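Local coordinates for protein endo-1,4-b-d-mannanase (Trichoderma reesei, PDB 1QNR) that hydrolyses beta-1,4-linked mannan chains from within, as an endo-acting mannanase of glycoside hydrolase family 5, at residues V230-D236 against A268-C272; A262-L266 against T297-G301; P271-Y277 against M300-W306. All coordinates share one frame; numbering follows the deposited sequence.

Contact 1: V230-D236 against A268-C272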
loop_
_atom_site.group_PDB
_atom_site.type_symbol
_atom_site.label_atom_id
_atom_site.label_comp_id
_atom_site.label_asym_id
_atom_site.label_seq_id
_atom_site.Cartn_x
_atom_site.Cartn_y
_atom_site.Cartn_z
ATOM N N VAL A 230 7.827 13.642 -2.597
ATOM C CA VAL A 230 8.798 12.952 -1.703
ATOM C C VAL A 230 9.670 13.932 -0.922
ATOM O O VAL A 230 10.333 13.471 0.009
ATOM C CB VAL A 230 9.718 12.010 -2.499
ATOM C CG1 VAL A 230 8.949 10.862 -3.111
ATOM C CG2 VAL A 230 10.559 12.683 -3.576
ATOM N N GLN A 231 9.641 15.216 -1.165
ATOM C CA GLN A 231 10.341 16.230 -0.397
ATOM C C GLN A 231 9.581 16.649 0.846
ATOM O O GLN A 231 10.154 17.330 1.719
ATOM C CB GLN A 231 10.630 17.505 -1.271
ATOM C CG GLN A 231 11.708 17.084 -2.243
ATOM C CD GLN A 231 11.956 17.907 -3.475
ATOM O OE1 GLN A 231 12.547 17.316 -4.412
ATOM N NE2 GLN A 231 11.527 19.150 -3.490
ATOM N N ILE A 232 8.315 16.234 1.068
ATOM C CA ILE A 232 7.546 16.578 2.276
ATOM C C ILE A 232 8.240 15.967 3.504
ATOM O O ILE A 232 8.528 14.771 3.510
ATOM C CB ILE A 232 6.062 16.078 2.125
ATOM C CG1 ILE A 232 5.351 16.847 0.975
ATOM C CG2 ILE A 232 5.298 16.201 3.457
ATOM C CD1 ILE A 232 3.962 16.288 0.633
ATOM N N LYS A 233 8.522 16.777 4.543
ATOM C CA LYS A 233 9.347 16.315 5.639
ATOM C C LYS A 233 8.743 15.192 6.459
ATOM O O LYS A 233 9.493 14.329 6.957
ATOM C CB LYS A 233 9.607 17.511 6.621
ATOM C CG LYS A 233 10.200 18.772 6.060
ATOM C CD LYS A 233 10.731 19.557 7.278
ATOM C CE LYS A 233 9.771 19.817 8.426
ATOM N NZ LYS A 233 10.387 20.986 9.211
ATOM N N SER A 234 7.387 15.194 6.545
ATOM C CA SER A 234 6.664 14.193 7.343
ATOM C C SER A 234 6.325 12.949 6.525
ATOM O O SER A 234 5.551 12.093 7.059
ATOM C CB SER A 234 5.465 14.881 7.971
ATOM O OG SER A 234 4.784 15.717 7.034
ATOM N N LEU A 235 6.837 12.788 5.298
ATOM C CA LEU A 235 6.782 11.478 4.568
ATOM C C LEU A 235 8.200 10.946 4.619
ATOM O O LEU A 235 9.193 11.594 4.224
ATOM C CB LEU A 235 6.272 11.644 3.113
ATOM C CG LEU A 235 4.845 12.178 3.003
ATOM C CD1 LEU A 235 4.491 12.399 1.511
ATOM C CD2 LEU A 235 3.780 11.263 3.608
ATOM N N ASP A 236 8.399 9.676 5.007
ATOM C CA ASP A 236 9.719 9.114 5.253
ATOM C C ASP A 236 10.353 8.418 4.066
ATOM O O ASP A 236 11.555 8.248 3.975
ATOM C CB ASP A 236 9.639 8.124 6.482
ATOM C CG ASP A 236 9.225 8.828 7.727
ATOM O OD1 ASP A 236 9.976 9.742 8.170
ATOM O OD2 ASP A 236 8.145 8.564 8.282
ATOM N N ALA A 268 16.216 13.144 -2.916
ATOM C CA ALA A 268 15.565 13.664 -1.731
ATOM C C ALA A 268 16.140 13.049 -0.447
ATOM O O ALA A 268 15.625 13.326 0.694
ATOM C CB ALA A 268 14.039 13.422 -1.822
ATOM N N GLY A 269 17.148 12.181 -0.488
ATOM C CA GLY A 269 17.779 11.604 0.661
ATOM C C GLY A 269 17.060 10.425 1.326
ATOM O O GLY A 269 17.364 10.154 2.509
ATOM N N LYS A 270 16.110 9.800 0.589
ATOM C CA LYS A 270 15.211 8.771 1.168
ATOM C C LYS A 270 15.118 7.515 0.307
ATOM O O LYS A 270 15.439 7.573 -0.897
ATOM C CB LYS A 270 13.765 9.385 1.166
ATOM C CG LYS A 270 13.698 10.650 2.036
ATOM C CD LYS A 270 12.252 11.275 1.958
ATOM C CE LYS A 270 12.269 12.582 2.711
ATOM N NZ LYS A 270 10.971 13.286 2.821
ATOM N N PRO A 271 14.738 6.367 0.863
ATOM C CA PRO A 271 14.485 5.158 0.043
ATOM C C PRO A 271 13.179 5.288 -0.730
ATOM O O PRO A 271 12.270 6.053 -0.368
ATOM C CB PRO A 271 14.315 4.027 1.096
ATOM C CG PRO A 271 14.470 4.681 2.438
ATOM C CD PRO A 271 14.415 6.171 2.305
ATOM N N CYS A 272 13.130 4.504 -1.832
ATOM C CA CYS A 272 11.880 4.277 -2.542
ATOM C C CYS A 272 11.454 2.816 -2.357
ATOM O O CYS A 272 12.266 1.879 -2.194
ATOM C CB CYS A 272 12.135 4.334 -4.061
ATOM S SG CYS A 272 11.566 5.795 -4.977
#

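Contact 2: A262-L266 against T297-G301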
loop_
_atom_site.group_PDB
_atom_site.type_symbol
_atom_site.label_atom_id
_atom_site.label_comp_id
_atom_site.label_asym_id
_atom_site.label_seq_id
_atom_site.Cartn_x
_atom_site.Cartn_y
_atom_site.Cartn_z
ATOM N N ALA A 262 13.762 5.722 -8.565
ATOM C CA ALA A 262 14.849 5.496 -7.632
ATOM C C ALA A 262 15.736 6.722 -7.490
ATOM O O ALA A 262 16.138 7.110 -6.380
ATOM C CB ALA A 262 15.734 4.321 -7.965
ATOM N N ALA A 263 16.064 7.294 -8.664
ATOM C CA ALA A 263 16.963 8.487 -8.622
ATOM C C ALA A 263 16.321 9.660 -7.972
ATOM O O ALA A 263 16.995 10.447 -7.288
ATOM C CB ALA A 263 17.413 8.866 -10.048
ATOM N N ALA A 264 14.993 9.908 -8.108
ATOM C CA ALA A 264 14.296 10.995 -7.441
ATOM C C ALA A 264 14.190 10.786 -5.909
ATOM O O ALA A 264 14.412 11.748 -5.124
ATOM C CB ALA A 264 12.881 11.137 -8.066
ATOM N N CYS A 265 14.001 9.537 -5.457
ATOM C CA CYS A 265 14.056 9.261 -4.012
ATOM C C CYS A 265 15.467 9.525 -3.457
ATOM O O CYS A 265 15.591 10.262 -2.467
ATOM C CB CYS A 265 13.669 7.785 -3.728
ATOM S SG CYS A 265 11.893 7.457 -3.731
ATOM N N LEU A 266 16.501 9.044 -4.138
ATOM C CA LEU A 266 17.907 9.227 -3.648
ATOM C C LEU A 266 18.252 10.706 -3.687
ATOM O O LEU A 266 18.938 11.179 -2.707
ATOM C CB LEU A 266 18.818 8.368 -4.542
ATOM C CG LEU A 266 20.343 8.431 -4.118
ATOM C CD1 LEU A 266 20.566 7.958 -2.698
ATOM C CD2 LEU A 266 21.098 7.632 -5.186
ATOM N N THR A 297 19.501 -1.089 -8.336
ATOM C CA THR A 297 19.462 0.350 -8.555
ATOM C C THR A 297 19.541 1.098 -7.248
ATOM O O THR A 297 18.739 0.927 -6.279
ATOM C CB THR A 297 18.221 0.777 -9.341
ATOM O OG1 THR A 297 18.174 0.170 -10.639
ATOM C CG2 THR A 297 18.218 2.268 -9.641
ATOM N N ARG A 298 20.563 1.977 -7.117
ATOM C CA ARG A 298 20.697 2.774 -5.894
ATOM C C ARG A 298 19.447 3.641 -5.627
ATOM O O ARG A 298 18.922 4.235 -6.589
ATOM C CB ARG A 298 21.945 3.703 -6.058
ATOM C CG ARG A 298 23.236 2.946 -5.698
ATOM C CD ARG A 298 23.515 2.989 -4.210
ATOM N NE ARG A 298 23.442 4.252 -3.444
ATOM C CZ ARG A 298 23.518 4.244 -2.093
ATOM N NH1 ARG A 298 23.714 3.061 -1.461
ATOM N NH2 ARG A 298 23.387 5.313 -1.334
ATOM N N GLY A 299 19.036 3.733 -4.346
ATOM C CA GLY A 299 17.793 4.498 -4.039
ATOM C C GLY A 299 16.652 3.526 -3.772
ATOM O O GLY A 299 15.711 3.926 -3.063
ATOM N N MET A 300 16.693 2.268 -4.217
ATOM C CA MET A 300 15.605 1.328 -3.946
ATOM C C MET A 300 15.779 0.610 -2.602
ATOM O O MET A 300 16.859 0.087 -2.311
ATOM C CB MET A 300 15.482 0.241 -5.019
ATOM C CG MET A 300 15.124 0.793 -6.389
ATOM S SD MET A 300 13.581 1.776 -6.435
ATOM C CE MET A 300 12.490 0.656 -5.488
ATOM N N GLY A 301 14.760 0.590 -1.759
ATOM C CA GLY A 301 14.779 -0.159 -0.513
ATOM C C GLY A 301 14.079 -1.469 -0.503
ATOM O O GLY A 301 14.365 -2.359 0.332
#

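Contact 3: P271-Y277 against M300-W306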
loop_
_atom_site.group_PDB
_atom_site.type_symbol
_atom_site.label_atom_id
_atom_site.label_comp_id
_atom_site.label_asym_id
_atom_site.label_seq_id
_atom_site.Cartn_x
_atom_site.Cartn_y
_atom_site.Cartn_z
ATOM N N PRO A 271 14.738 6.367 0.863
ATOM C CA PRO A 271 14.485 5.158 0.043
ATOM C C PRO A 271 13.179 5.288 -0.730
ATOM O O PRO A 271 12.270 6.053 -0.368
ATOM C CB PRO A 271 14.315 4.027 1.096
ATOM C CG PRO A 271 14.470 4.681 2.438
ATOM C CD PRO A 271 14.415 6.171 2.305
ATOM N N CYS A 272 13.130 4.504 -1.832
ATOM C CA CYS A 272 11.880 4.277 -2.542
ATOM C C CYS A 272 11.454 2.816 -2.357
ATOM O O CYS A 272 12.266 1.879 -2.194
ATOM C CB CYS A 272 12.135 4.334 -4.061
ATOM S SG CYS A 272 11.566 5.795 -4.977
ATOM N N VAL A 273 10.108 2.575 -2.333
ATOM C CA VAL A 273 9.514 1.222 -2.337
ATOM C C VAL A 273 8.717 1.055 -3.645
ATOM O O VAL A 273 7.813 1.867 -3.955
ATOM C CB VAL A 273 8.589 0.955 -1.121
ATOM C CG1 VAL A 273 7.890 -0.425 -1.194
ATOM C CG2 VAL A 273 9.404 1.020 0.181
ATOM N N PHE A 274 9.091 0.016 -4.394
ATOM C CA PHE A 274 8.409 -0.378 -5.646
ATOM C C PHE A 274 7.177 -1.199 -5.176
ATOM O O PHE A 274 7.296 -2.428 -4.966
ATOM C CB PHE A 274 9.397 -1.160 -6.496
ATOM C CG PHE A 274 9.009 -1.727 -7.824
ATOM C CD1 PHE A 274 7.908 -1.198 -8.512
ATOM C CD2 PHE A 274 9.746 -2.755 -8.420
ATOM C CE1 PHE A 274 7.617 -1.716 -9.792
ATOM C CE2 PHE A 274 9.443 -3.297 -9.671
ATOM C CZ PHE A 274 8.373 -2.737 -10.362
ATOM N N GLU A 275 6.076 -0.514 -4.877
ATOM C CA GLU A 275 5.021 -1.038 -3.981
ATOM C C GLU A 275 3.939 -1.881 -4.639
ATOM O O GLU A 275 3.280 -2.649 -3.917
ATOM C CB GLU A 275 4.388 0.192 -3.275
ATOM C CG GLU A 275 3.291 -0.141 -2.248
ATOM C CD GLU A 275 2.708 1.113 -1.597
ATOM O OE1 GLU A 275 2.121 1.963 -2.298
ATOM O OE2 GLU A 275 2.788 1.150 -0.308
ATOM N N GLU A 276 3.742 -1.750 -5.962
ATOM C CA GLU A 276 2.849 -2.637 -6.705
ATOM C C GLU A 276 3.377 -2.824 -8.115
ATOM O O GLU A 276 3.854 -1.807 -8.685
ATOM C CB GLU A 276 1.409 -2.108 -6.868
ATOM C CG GLU A 276 0.567 -1.876 -5.600
ATOM C CD GLU A 276 -0.820 -1.438 -5.919
ATOM O OE1 GLU A 276 -1.262 -1.521 -7.117
ATOM O OE2 GLU A 276 -1.583 -0.947 -5.042
ATOM N N TYR A 277 3.223 -3.993 -8.719
ATOM C CA TYR A 277 3.542 -4.149 -10.158
ATOM C C TYR A 277 2.914 -5.453 -10.665
ATOM O O TYR A 277 2.755 -6.418 -9.909
ATOM C CB TYR A 277 5.055 -4.150 -10.421
ATOM C CG TYR A 277 5.865 -5.165 -9.659
ATOM C CD1 TYR A 277 6.119 -6.478 -10.103
ATOM C CD2 TYR A 277 6.476 -4.840 -8.420
ATOM C CE1 TYR A 277 6.896 -7.374 -9.401
ATOM C CE2 TYR A 277 7.252 -5.730 -7.708
ATOM C CZ TYR A 277 7.471 -7.022 -8.170
ATOM O OH TYR A 277 8.243 -7.945 -7.459
ATOM N N MET A 300 16.693 2.268 -4.217
ATOM C CA MET A 300 15.605 1.328 -3.946
ATOM C C MET A 300 15.779 0.610 -2.602
ATOM O O MET A 300 16.859 0.087 -2.311
ATOM C CB MET A 300 15.482 0.241 -5.019
ATOM C CG MET A 300 15.124 0.793 -6.389
ATOM S SD MET A 300 13.581 1.776 -6.435
ATOM C CE MET A 300 12.490 0.656 -5.488
ATOM N N GLY A 301 14.760 0.590 -1.759
ATOM C CA GLY A 301 14.779 -0.159 -0.513
ATOM C C GLY A 301 14.079 -1.469 -0.503
ATOM O O GLY A 301 14.365 -2.359 0.332
ATOM N N GLY A 302 13.155 -1.684 -1.455
ATOM C CA GLY A 302 12.503 -3.057 -1.530
ATOM C C GLY A 302 11.418 -2.982 -2.626
ATOM O O GLY A 302 11.175 -1.948 -3.224
ATOM N N ASP A 303 10.781 -4.170 -2.849
ATOM C CA ASP A 303 9.704 -4.282 -3.862
ATOM C C ASP A 303 8.632 -5.291 -3.433
ATOM O O ASP A 303 8.904 -6.188 -2.614
ATOM C CB ASP A 303 10.236 -4.701 -5.265
ATOM C CG ASP A 303 10.677 -6.188 -5.268
ATOM O OD1 ASP A 303 9.841 -7.081 -5.512
ATOM O OD2 ASP A 303 11.894 -6.421 -5.069
ATOM N N MET A 304 7.373 -5.029 -3.890
ATOM C CA MET A 304 6.194 -5.859 -3.486
ATOM C C MET A 304 5.339 -6.085 -4.700
ATOM O O MET A 304 4.646 -5.171 -5.218
ATOM C CB MET A 304 5.371 -5.096 -2.399
ATOM C CG MET A 304 6.297 -4.691 -1.229
ATOM S SD MET A 304 5.588 -3.616 0.041
ATOM C CE MET A 304 4.471 -4.769 0.762
ATOM N N PHE A 305 5.281 -7.327 -5.209
ATOM C CA PHE A 305 4.440 -7.617 -6.370
ATOM C C PHE A 305 2.950 -7.549 -6.017
ATOM O O PHE A 305 2.537 -7.793 -4.859
ATOM C CB PHE A 305 4.784 -8.987 -7.003
ATOM C CG PHE A 305 4.569 -10.215 -6.118
ATOM C CD1 PHE A 305 5.516 -10.625 -5.194
ATOM C CD2 PHE A 305 3.346 -10.893 -6.165
ATOM C CE1 PHE A 305 5.325 -11.793 -4.451
ATOM C CE2 PHE A 305 3.157 -12.061 -5.366
ATOM C CZ PHE A 305 4.123 -12.471 -4.484
ATOM N N TRP A 306 2.126 -7.218 -7.049
ATOM C CA TRP A 306 0.666 -7.356 -6.946
ATOM C C TRP A 306 0.271 -8.614 -7.691
ATOM O O TRP A 306 0.492 -8.654 -8.958
ATOM C CB TRP A 306 -0.048 -6.089 -7.545
ATOM C CG TRP A 306 -1.553 -6.228 -7.398
ATOM C CD1 TRP A 306 -2.413 -6.903 -8.228
ATOM C CD2 TRP A 306 -2.383 -5.658 -6.359
ATOM N NE1 TRP A 306 -3.707 -6.818 -7.755
ATOM C CE2 TRP A 306 -3.727 -6.031 -6.599
ATOM C CE3 TRP A 306 -2.097 -4.839 -5.246
ATOM C CZ2 TRP A 306 -4.777 -5.683 -5.779
ATOM C CZ3 TRP A 306 -3.181 -4.407 -4.441
ATOM C CH2 TRP A 306 -4.509 -4.831 -4.681
#

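Contact 1: V230-D236 against A268-C272
Ala268 and Lys270, on the loop that leaves helix 253-267, meet residues 230-236, the loop that leaves helix 226-230. These are two successive alpha-beta loops of the TIM barrel, leading into the parallel strands 272-277 and 238-242. The CB of Ala268 points toward residues 230-236 and rests on Val230 CG2 at 4.0 Å, a small apolar touch. Gly269 then closes its helix in a Schellman motif, its positive phi turning the chain so that Lys270 follows with its side chain aimed at the neighbouring loop. Lys270 CG lies anti to the carbonyl carbon (chi1 -61°), and beyond it the chain is fully extended, running past Asp236 O to bring the ammonium among backbone carbonyls. NZ donates to Val230 O at 2.9 Å, from 26° out of that carbonyl's plane, and to Leu235 O at 2.8 Å, almost in line with its C=O. Ile232 O is equally close to NZ but poorly angled for a bond; it accepts instead from Leu235 N, closing the type I turn from Ile232 to Leu235. Were Lys270 replaced by alanine, Val230 O and Leu235 O would probably lose their shared donor, and the turn its tie to the loop after helix 253-267. The carboxylate of Asp236 faces elsewhere, to Lys192 and the backbone N of Val200. Pro271 adds a last touch, its ring atom CD packing 3.9 Å from Asp236 O.

Contact 2: A262-L266 against T297-G301
Ala262 and Leu266, one turn apart on helix 253-267, pack against the type II turn from Thr297 to Met300 that leads into strand 300-309 of the barrel. Ala262 CB is surrounded by three residues of that turn, and comes nearest to Arg298 O, at 3.5 Å. Thr297 presents its methyl here because CG2 stands anti to the backbone N, 3.6 Å from Ala262 CB, while OG1 is hydrogen-bonded to Thr293 O in the preceding helix, 283-295. Met300 reaches the same alanine by folding: its first torsion and the bend at chi2 (-57°) lay CG and SD alongside the methyl, SD 3.7 Å from Ala262 CB, and the bend at chi3 sets only the direction of CE.

Leu266 takes the next turn of the helix. Its CB sits 4.0 Å from Gly299 CA. CG stands anti to the backbone N (chi1 -178°), which places the two methyls against Arg298, CD2 near CB of the arginine and CD1 4.1 Å from NH2. The two side chains pass at a slant, the arginine bent at chi2 and chi3. Thr10 touches both of these side chains from another loop.

Gly299, at the third position of the turn, has a positive phi (103°) and lies directly against the helix backbone. A beta carbon there would fall 2.4 Å from Ala262 O, an acceptor already taken by Leu266 N in the helix. The touching groups are mostly apolar, joined by Arg298 O and NH2, and none is paired by a hydrogen bond across the contact, so the interface depends on close fit between helix and turn. Beside it, the Cys265-Cys272 disulfide links the helix covalently to strand 272-277, and a backbone hydrogen bond ties Gly299 to the same cysteine.

Contact 3: P271-Y277 against M300-W306
A beta-alpha-beta unit, strand 272-277, helix 283-295 and strand 300-309, sets Cys272 beside Met300 and Phe274 beside Asp303 as parallel neighbours in the barrel wall. The strand axes run 4.7 Å apart and nearly parallel. Gly301 N donates to Cys272 O, Phe274 N to Gly302 O, and Met304 N to Phe274 O; farther along, Trp306 N reaches Tyr277 O. On the side facing helix 283-295, the methyl CE of Met300 lies against the neighbouring strand, 3.7 Å from Phe274 CB, with SD against Cys272 CB. Phe274 CD2 lies 3.7 Å from Asp303 CB.

Tyr277 has the largest share of the contact. With CG between the backbone N and the carbonyl carbon (chi1 55°), its ring turns back along the strand, CD2 over the centre of the Phe274 ring. Phe305 lies over a face of the tyrosine ring: its CA sits 3.7 Å from the Tyr277 ring centroid in a CH-pi contact, and its CB packs 3.5 Å from Tyr277 CZ. The hydroxyl donates to Asp303 OD1 at 2.7 Å, arriving 35° out of the carboxylate plane; OH is also hydrogen-bonded to Gln291 NE2, while Asp303 OD2 is held by Tyr20 and His339.

In TIM-barrel hydrolases the active site lies at the C-terminal ends of the strands, and here a mannose unit is bound near Glu276. The side chains of Glu276 and Trp306 run side by side in the same direction, with Glu276 CD 3.7 Å from Trp306 CE3 and the carboxylate plane 36° from that of the indole. Arg54 and Tyr243 hold the Glu276 oxygens, and Asp321 takes Trp306 NE1.

In the fold
The three contacts lie along one section of the TIM barrel, two of them toward its outside and one in its wall. Contacts 1 and 2 are partly buried and lie near the N-terminal ends of the strands; contact 3, between the strands themselves, is buried and extends to the end near the bound sugar. Contact 1 depends on a lysine ammonium gripping backbone carbonyls, contact 2 on apolar helix-to-turn packing, and contact 3 on parallel-sheet bonds with a buried network of hydroxyl and carboxylate groups. Cys272 ties them together: it lies in contacts 1 and 3 and is disulfide-bonded to Cys265 of contact 2. Contacts 2 and 3 also share Met300 and Gly301, where strand 300-309 begins.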